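HIAXHD3 (Humicola insolens, PDB 3ZXK) probably removes arabinofuranosyl side chains from xylan as an exo-acting family 43 glycoside hydrolase. Local coordinates at residues D138-L146 / M154-T162; Y183-A194 / L206-L217. All coordinates share one frame; numbering follows the deposited sequence.

Contact 1 (D138-L146 / M154-T162); sequences DNCYYDAGL and MYIAYGNPT. With XYP (beta-D-xylopyranose), chain C.
The rings of Tyr141 and Tyr158 meet where the loop 139-144 packs on the end of a beta hairpin, strands 145-148 and 154-158, in one blade of the five-bladed propeller of family 43. Their centroids are 4.7 Å apart and their planes lie at 42°. CD1 of Tyr141 sits over the centre of one face of the Tyr158 ring. The ring of Tyr158 is turned against Tyr141 and the carbonyl of Cys140 by a first torsion that sets CG between the backbone N and the carbonyl carbon (chi1 67°). Ile156 crosses Tyr141 at about a right angle, its CD1 3.7 Å from Tyr141 CD2. At the far end of the Tyr158 ring, Asn139 ND2 makes a weak hydrogen bond to Tyr158 OH. The amide plane of Asn139 is turned 83° from the ring plane, and its stronger partner is Gln175. On the hairpin, Gly145 and Ala157 exchange two backbone hydrogen bonds as an antiparallel hydrogen-bonded pair. CG2 of Ile156 touches CB of Ala144. Beyond the strand ends, Gly159 N donates to Tyr142 O at 2.9 Å, and water 1 joins Asp143 O to Gly159 O. Tyr142 and Asn160 run side by side to the glycan pocket, where Tyr142 OH and Asn160 ND2 probably both hydrogen-bond Glu192 OE1. CB of Asn160 lies 3.6 Å from Tyr142 CE2, while Tyr142 OH comes 2.7 Å from O5 of the xylose of chain C.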
# COMPACT_ATOMS: atom_id res chain seq x y z
N ASP A 138 1.23 25.32 0.28
CA ASP A 138 -0.19 25.66 0.42
C ASP A 138 -0.90 25.69 -0.94
O ASP A 138 -1.59 26.67 -1.29
CB ASP A 138 -0.37 27.03 1.12
CG ASP A 138 -0.06 26.99 2.62
OD1 ASP A 138 -0.13 25.91 3.25
OD2 ASP A 138 0.24 28.08 3.19
N ASN A 139 -0.67 24.66 -1.74
CA ASN A 139 -1.44 24.41 -2.95
C ASN A 139 -1.64 22.91 -2.93
O ASN A 139 -0.80 22.19 -2.39
CB ASN A 139 -0.65 24.83 -4.19
CG ASN A 139 -1.51 24.89 -5.44
OD1 ASN A 139 -2.74 24.73 -5.40
ND2 ASN A 139 -0.87 25.16 -6.57
N CYS A 140 -2.77 22.44 -3.45
CA CYS A 140 -2.97 21.00 -3.47
C CYS A 140 -2.53 20.45 -4.81
O CYS A 140 -3.14 20.74 -5.85
CB CYS A 140 -4.40 20.57 -3.18
SG CYS A 140 -4.51 18.75 -3.27
N TYR A 141 -1.45 19.68 -4.78
CA TYR A 141 -0.99 19.02 -5.98
C TYR A 141 -1.66 17.65 -6.02
O TYR A 141 -1.00 16.63 -5.79
CB TYR A 141 0.52 18.89 -5.96
CG TYR A 141 1.28 20.20 -5.97
CD1 TYR A 141 0.72 21.38 -6.53
CD2 TYR A 141 2.57 20.26 -5.47
CE1 TYR A 141 1.44 22.56 -6.57
CE2 TYR A 141 3.29 21.45 -5.50
CZ TYR A 141 2.72 22.59 -6.03
OH TYR A 141 3.48 23.74 -6.03
N TYR A 142 -2.95 17.64 -6.35
CA TYR A 142 -3.73 16.39 -6.42
C TYR A 142 -3.13 15.49 -7.51
O TYR A 142 -2.90 15.94 -8.63
CB TYR A 142 -5.19 16.69 -6.77
CG TYR A 142 -6.00 15.43 -6.93
CD1 TYR A 142 -6.48 14.73 -5.83
CD2 TYR A 142 -6.23 14.88 -8.19
CE1 TYR A 142 -7.19 13.53 -5.98
CE2 TYR A 142 -6.96 13.71 -8.36
CZ TYR A 142 -7.42 13.04 -7.25
OH TYR A 142 -8.13 11.87 -7.41
N ASP A 143 -2.86 14.22 -7.17
CA ASP A 143 -2.24 13.29 -8.12
C ASP A 143 -0.93 13.87 -8.72
O ASP A 143 -0.77 14.07 -9.94
CB ASP A 143 -3.26 12.88 -9.19
CG ASP A 143 -4.20 11.77 -8.70
OD1 ASP A 143 -4.38 11.60 -7.49
OD2 ASP A 143 -4.75 11.07 -9.56
N ALA A 144 0.00 14.11 -7.81
CA ALA A 144 1.25 14.79 -8.13
C ALA A 144 2.20 13.85 -8.87
O ALA A 144 2.25 12.64 -8.56
CB ALA A 144 1.90 15.26 -6.82
N GLY A 145 2.94 14.43 -9.81
CA GLY A 145 4.05 13.75 -10.48
C GLY A 145 5.27 14.65 -10.55
O GLY A 145 5.30 15.62 -11.35
N LEU A 146 6.29 14.30 -9.76
CA LEU A 146 7.54 15.05 -9.69
C LEU A 146 8.50 14.69 -10.81
O LEU A 146 8.68 13.51 -11.11
CB LEU A 146 8.24 14.74 -8.34
CG LEU A 146 9.65 15.29 -8.08
CD1 LEU A 146 9.61 16.81 -8.07
CD2 LEU A 146 10.22 14.77 -6.76
N MET A 154 13.16 21.43 -10.32
CA MET A 154 12.12 20.50 -9.95
C MET A 154 10.73 21.04 -10.38
O MET A 154 10.40 22.24 -10.19
CB MET A 154 12.18 20.24 -8.45
CG MET A 154 13.51 19.59 -8.02
SD MET A 154 13.62 19.53 -6.23
CE MET A 154 12.43 18.26 -5.87
N TYR A 155 9.93 20.15 -10.98
CA TYR A 155 8.58 20.44 -11.46
C TYR A 155 7.63 19.40 -10.92
O TYR A 155 8.02 18.26 -10.74
CB TYR A 155 8.52 20.39 -13.01
CG TYR A 155 9.42 21.38 -13.68
CD1 TYR A 155 9.03 22.70 -13.91
CD2 TYR A 155 10.71 21.01 -14.06
CE1 TYR A 155 9.90 23.60 -14.49
CE2 TYR A 155 11.58 21.91 -14.66
CZ TYR A 155 11.15 23.21 -14.87
OH TYR A 155 11.97 24.14 -15.45
N ILE A 156 6.37 19.80 -10.70
CA ILE A 156 5.32 18.85 -10.37
C ILE A 156 4.11 19.05 -11.30
O ILE A 156 3.55 20.14 -11.37
CB ILE A 156 4.87 18.93 -8.89
CG1 ILE A 156 6.05 18.55 -7.97
CG2 ILE A 156 3.66 18.02 -8.62
CD1 ILE A 156 5.78 18.70 -6.49
N ALA A 157 3.78 17.99 -12.04
CA ALA A 157 2.55 17.92 -12.80
C ALA A 157 1.44 17.41 -11.86
O ALA A 157 1.68 16.52 -11.02
CB ALA A 157 2.73 17.01 -14.03
N TYR A 158 0.24 17.97 -11.97
CA TYR A 158 -0.84 17.58 -11.07
C TYR A 158 -2.17 17.97 -11.63
O TYR A 158 -2.24 18.73 -12.60
CB TYR A 158 -0.65 18.21 -9.68
CG TYR A 158 -0.80 19.71 -9.68
CD1 TYR A 158 0.26 20.54 -10.04
CD2 TYR A 158 -2.01 20.31 -9.30
CE1 TYR A 158 0.13 21.93 -10.03
CE2 TYR A 158 -2.15 21.69 -9.29
CZ TYR A 158 -1.07 22.50 -9.64
OH TYR A 158 -1.22 23.87 -9.64
N GLY A 159 -3.24 17.44 -11.04
CA GLY A 159 -4.57 17.98 -11.35
C GLY A 159 -5.56 16.91 -11.74
O GLY A 159 -5.21 15.77 -12.00
N ASN A 160 -6.83 17.33 -11.76
CA ASN A 160 -7.97 16.54 -12.21
C ASN A 160 -9.11 17.57 -12.26
O ASN A 160 -9.39 18.23 -11.25
CB ASN A 160 -8.27 15.38 -11.24
CG ASN A 160 -9.62 14.72 -11.50
OD1 ASN A 160 -10.57 15.36 -11.98
ND2 ASN A 160 -9.74 13.45 -11.15
N PRO A 161 -9.77 17.71 -13.41
CA PRO A 161 -9.75 16.90 -14.61
C PRO A 161 -8.74 17.33 -15.67
O PRO A 161 -8.61 16.66 -16.71
CB PRO A 161 -11.17 17.10 -15.16
CG PRO A 161 -11.49 18.51 -14.80
CD PRO A 161 -10.88 18.70 -13.43
N THR A 162 -8.04 18.43 -15.40
CA THR A 162 -7.04 18.98 -16.32
C THR A 162 -5.72 19.08 -15.61
O THR A 162 -5.66 19.07 -14.36
CB THR A 162 -7.45 20.36 -16.85
OG1 THR A 162 -7.72 21.22 -15.74
CG2 THR A 162 -8.72 20.24 -17.66
C1 XYP C . -12.03 11.36 -7.15
C2 XYP C . -12.52 11.92 -5.82
C3 XYP C . -12.63 13.44 -5.89
C4 XYP C . -11.29 14.03 -6.33
C5 XYP C . -10.93 13.47 -7.70
O2 XYP C . -13.78 11.32 -5.47
O3 XYP C . -13.01 13.95 -4.61
O4 XYP C . -11.29 15.47 -6.35
O5 XYP C . -10.83 12.04 -7.57
O HOH W 1 -2.67 14.42 -12.19

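Contact 2 (Y183-A194 / L206-L217); sequences YAHPQGQTVEGA and LVTRPADAEYVL. With XYP (beta-D-xylopyranose), chain B; AHR (alpha-L-arabinofuranose), chain D.
Gln189 OE1 accepts a hydrogen bond from Tyr215 OH at 2.8 Å and a weak one from Arg209 NH1. The tyrosine bond lies in the amide plane and meets a lone pair of the oxygen. The amide is turned only 21° from the plane of the Tyr215 ring, and OE1 comes to the edge of that ring. The side chain of Gln189 is extended beyond CG, which carries its amide across to Arg209. There it lies at the edge of the guanidinium. The guanidinium is also fixed from its own segment: NE donates to Asp212 OD1 in a salt bridge, and Asp212 has a second partner in Arg236. The His185 ring lies between Pro186 CD on one face and Gln189 CD on the other. Its CD2 reaches Tyr215 CE2 at 3.8 Å. CG1 of Val191 approaches the edge of the Tyr215 ring at CD2. Tyr183 ends the outermost strand of the preceding blade. Leu217 CD2 stands over the centre of its ring, 3.9 Å from the centroid, and this CH-pi contact joins the two blades.

Glu192 and Thr208 form the antiparallel hydrogen-bonded pair of the strands. Thr208 N donates to Glu192 O at 2.8 Å, and Glu192 N donates back to Thr208 O. Their side chains point the same way, with Glu192 CG 3.8 Å from Thr208 CG2. Glu192 CG also touches Pro210 CG. Its OE2 accepts a hydrogen bond from O3 of the xylose of chain B at 2.9 Å, while OE1 is taken up by Tyr142 and Asn160 of the preceding blade. A classic beta bulge, Asp212 and Ala213 against Arg209, ends the strand pair 206-209 and 213-217. The arrangement is a propeller blade with the crossing from the blade before it, and Glu192, Pro210 and Ala211 line the glycan pocket.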
# COMPACT_ATOMS: atom_id res chain seq x y z
N TYR A 183 -2.66 20.69 -20.19
CA TYR A 183 -3.41 19.70 -20.96
C TYR A 183 -4.86 19.67 -20.47
O TYR A 183 -5.11 19.58 -19.27
CB TYR A 183 -2.81 18.28 -20.81
CG TYR A 183 -3.61 17.27 -21.64
CD1 TYR A 183 -3.54 17.30 -23.04
CD2 TYR A 183 -4.49 16.37 -21.03
CE1 TYR A 183 -4.30 16.42 -23.80
CE2 TYR A 183 -5.25 15.50 -21.78
CZ TYR A 183 -5.16 15.54 -23.16
OH TYR A 183 -5.92 14.65 -23.89
N ALA A 184 -5.80 19.71 -21.42
CA ALA A 184 -7.21 19.41 -21.17
C ALA A 184 -7.65 18.44 -22.27
O ALA A 184 -7.32 18.64 -23.45
CB ALA A 184 -8.05 20.67 -21.19
N HIS A 185 -8.37 17.40 -21.90
CA HIS A 185 -8.84 16.44 -22.89
C HIS A 185 -9.83 17.14 -23.78
O HIS A 185 -10.75 17.81 -23.28
CB HIS A 185 -9.48 15.23 -22.24
CG HIS A 185 -9.74 14.12 -23.20
ND1 HIS A 185 -10.79 14.13 -24.04
CD2 HIS A 185 -9.02 12.96 -23.48
CE1 HIS A 185 -10.75 13.03 -24.81
NE2 HIS A 185 -9.67 12.32 -24.48
N PRO A 186 -9.67 17.00 -25.11
CA PRO A 186 -10.50 17.77 -26.05
C PRO A 186 -11.97 17.36 -26.13
O PRO A 186 -12.78 18.09 -26.71
CB PRO A 186 -9.81 17.53 -27.40
CG PRO A 186 -9.02 16.28 -27.20
CD PRO A 186 -8.55 16.33 -25.79
N GLN A 187 -12.31 16.19 -25.58
CA GLN A 187 -13.71 15.76 -25.53
C GLN A 187 -14.23 15.86 -24.09
O GLN A 187 -15.29 15.33 -23.75
CB GLN A 187 -13.88 14.34 -26.09
CG GLN A 187 -13.95 14.28 -27.61
CD GLN A 187 -12.59 14.35 -28.29
OE1 GLN A 187 -11.70 13.54 -28.03
NE2 GLN A 187 -12.45 15.30 -29.22
N GLY A 188 -13.49 16.56 -23.25
CA GLY A 188 -13.92 16.81 -21.87
C GLY A 188 -13.81 15.63 -20.92
O GLY A 188 -14.34 15.70 -19.82
N GLN A 189 -13.11 14.57 -21.34
CA GLN A 189 -12.86 13.41 -20.48
C GLN A 189 -11.95 13.83 -19.33
O GLN A 189 -11.02 14.62 -19.51
CB GLN A 189 -12.17 12.29 -21.26
CG GLN A 189 -12.99 11.59 -22.33
CD GLN A 189 -12.17 10.60 -23.16
OE1 GLN A 189 -10.97 10.37 -22.90
NE2 GLN A 189 -12.80 10.03 -24.17
N THR A 190 -12.20 13.26 -18.17
CA THR A 190 -11.36 13.47 -17.00
C THR A 190 -10.03 12.73 -17.11
O THR A 190 -10.00 11.54 -17.39
CB THR A 190 -12.09 12.98 -15.75
OG1 THR A 190 -13.28 13.75 -15.58
CG2 THR A 190 -11.20 13.08 -14.49
N VAL A 191 -8.92 13.45 -16.93
CA VAL A 191 -7.66 12.78 -16.67
C VAL A 191 -7.09 13.13 -15.29
O VAL A 191 -7.47 14.13 -14.68
CB VAL A 191 -6.63 13.01 -17.80
CG1 VAL A 191 -7.20 12.56 -19.15
CG2 VAL A 191 -6.19 14.48 -17.87
N GLU A 192 -6.23 12.25 -14.78
CA GLU A 192 -5.58 12.43 -13.46
C GLU A 192 -4.34 11.50 -13.43
O GLU A 192 -3.89 11.01 -14.45
CB GLU A 192 -6.55 12.14 -12.28
CG GLU A 192 -7.03 10.69 -12.13
CD GLU A 192 -7.83 10.44 -10.84
OE1 GLU A 192 -8.18 11.39 -10.10
OE2 GLU A 192 -8.13 9.26 -10.55
N GLY A 193 -3.77 11.30 -12.25
CA GLY A 193 -2.67 10.33 -12.12
C GLY A 193 -1.34 10.71 -12.74
O GLY A 193 -0.53 9.80 -13.05
N ALA A 194 -1.06 12.01 -12.90
CA ALA A 194 0.18 12.49 -13.52
C ALA A 194 1.48 11.85 -12.99
O ALA A 194 1.71 11.75 -11.79
CB ALA A 194 0.26 14.02 -13.46
N LEU A 206 2.55 11.20 -18.17
CA LEU A 206 1.58 10.12 -18.28
C LEU A 206 0.38 10.45 -17.42
O LEU A 206 0.53 10.85 -16.26
CB LEU A 206 2.19 8.81 -17.78
CG LEU A 206 2.54 7.80 -18.87
CD1 LEU A 206 3.67 8.34 -19.75
CD2 LEU A 206 2.89 6.46 -18.23
N VAL A 207 -0.81 10.26 -17.99
CA VAL A 207 -2.07 10.46 -17.24
C VAL A 207 -3.01 9.30 -17.48
O VAL A 207 -2.90 8.61 -18.50
CB VAL A 207 -2.78 11.81 -17.61
CG1 VAL A 207 -1.89 13.01 -17.34
CG2 VAL A 207 -3.19 11.84 -19.10
N THR A 208 -3.92 9.08 -16.54
CA THR A 208 -4.96 8.08 -16.67
C THR A 208 -6.31 8.72 -16.90
O THR A 208 -6.60 9.78 -16.33
CB THR A 208 -5.03 7.12 -15.45
OG1 THR A 208 -5.97 6.06 -15.68
CG2 THR A 208 -5.44 7.84 -14.17
N ARG A 209 -7.13 8.05 -17.71
CA ARG A 209 -8.56 8.30 -17.74
C ARG A 209 -9.21 7.23 -16.83
O ARG A 209 -9.24 6.04 -17.18
CB ARG A 209 -9.11 8.22 -19.16
CG ARG A 209 -10.61 8.49 -19.18
CD ARG A 209 -11.23 8.21 -20.52
NE ARG A 209 -11.22 6.79 -20.88
CZ ARG A 209 -11.63 6.32 -22.05
NH1 ARG A 209 -12.09 7.16 -22.96
NH2 ARG A 209 -11.59 5.02 -22.30
N PRO A 210 -9.67 7.63 -15.64
CA PRO A 210 -10.16 6.60 -14.72
C PRO A 210 -11.34 5.84 -15.31
O PRO A 210 -12.24 6.48 -15.84
CB PRO A 210 -10.67 7.41 -13.51
CG PRO A 210 -9.98 8.70 -13.58
CD PRO A 210 -9.66 8.97 -15.03
N ALA A 211 -11.34 4.50 -15.25
CA ALA A 211 -10.25 3.66 -14.72
C ALA A 211 -9.76 2.71 -15.79
O ALA A 211 -9.40 1.57 -15.50
CB ALA A 211 -10.72 2.86 -13.53
N ASP A 212 -9.77 3.14 -17.05
CA ASP A 212 -9.59 2.18 -18.13
C ASP A 212 -8.57 2.54 -19.19
O ASP A 212 -8.37 1.76 -20.11
CB ASP A 212 -10.96 1.87 -18.78
CG ASP A 212 -11.58 3.08 -19.47
OD1 ASP A 212 -11.10 4.23 -19.30
OD2 ASP A 212 -12.57 2.87 -20.21
N ALA A 213 -7.93 3.70 -19.07
CA ALA A 213 -6.99 4.15 -20.11
C ALA A 213 -5.84 4.92 -19.54
O ALA A 213 -5.97 5.51 -18.45
CB ALA A 213 -7.68 5.00 -21.22
N GLU A 214 -4.73 4.88 -20.26
CA GLU A 214 -3.56 5.70 -19.97
C GLU A 214 -3.19 6.47 -21.25
O GLU A 214 -3.16 5.87 -22.33
CB GLU A 214 -2.39 4.84 -19.54
CG GLU A 214 -1.19 5.64 -19.02
CD GLU A 214 -1.37 6.12 -17.57
OE1 GLU A 214 -2.43 5.84 -16.96
OE2 GLU A 214 -0.46 6.79 -17.04
N TYR A 215 -2.96 7.77 -21.11
CA TYR A 215 -2.48 8.60 -22.21
C TYR A 215 -1.06 9.03 -21.96
O TYR A 215 -0.63 9.18 -20.82
CB TYR A 215 -3.40 9.82 -22.44
CG TYR A 215 -4.86 9.47 -22.66
CD1 TYR A 215 -5.24 8.42 -23.50
CD2 TYR A 215 -5.86 10.20 -22.03
CE1 TYR A 215 -6.58 8.11 -23.70
CE2 TYR A 215 -7.21 9.91 -22.23
CZ TYR A 215 -7.56 8.86 -23.07
OH TYR A 215 -8.89 8.54 -23.27
N VAL A 216 -0.30 9.16 -23.04
CA VAL A 216 1.01 9.77 -22.95
C VAL A 216 0.92 11.16 -23.53
O VAL A 216 0.44 11.35 -24.64
CB VAL A 216 2.15 8.90 -23.57
CG1 VAL A 216 1.80 8.35 -24.95
CG2 VAL A 216 3.46 9.70 -23.60
N LEU A 217 1.32 12.16 -22.74
CA LEU A 217 1.36 13.54 -23.23
C LEU A 217 2.81 13.95 -23.48
O LEU A 217 3.68 13.55 -22.73
CB LEU A 217 0.77 14.51 -22.20
CG LEU A 217 -0.49 14.07 -21.46
CD1 LEU A 217 -0.91 15.15 -20.48
CD2 LEU A 217 -1.57 13.74 -22.45
C1 XYP B . -12.60 6.73 -9.45
C2 XYP B . -11.14 7.16 -9.33
C3 XYP B . -10.91 8.08 -8.14
C4 XYP B . -11.79 9.32 -8.27
C5 XYP B . -13.00 9.07 -9.17
O2 XYP B . -10.29 6.02 -9.16
O3 XYP B . -9.53 8.47 -8.09
O4 XYP B . -11.76 9.96 -6.99
O5 XYP B . -13.49 7.75 -8.95
O5 AHR D . -11.82 1.22 -10.61
C5 AHR D . -11.43 1.53 -9.26
C4 AHR D . -10.57 2.79 -9.17
O4 AHR D . -11.27 3.92 -9.70
C3 AHR D . -9.27 2.80 -9.99
O3 AHR D . -8.20 2.13 -9.35
C2 AHR D . -8.94 4.26 -10.13
O2 AHR D . -8.31 4.55 -11.40
C1 AHR D . -10.30 4.92 -10.07
O HOH W 2 -0.34 7.39 -14.53

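Contacts 1 and 2 are both largely buried, and they lie in successive blades of the same catalytic domain, their centres 14 Å apart. Each includes a two-strand antiparallel pairing. Contact 1 stays within one sheet; contact 2 lies mainly in the next but reaches back through Tyr183. Contact 1 joins aromatic and aliphatic groups of a loop and a strand, and the loop is tied by the Cys102-Cys140 disulfide. Contact 2 is more polar, with a glutamine, an arginine and a tyrosine hydroxyl linked at its partly exposed side. They meet at the glycan pocket, where contact 1 probably supplies the partners that position Glu192, a sugar-binding carboxylate of contact 2.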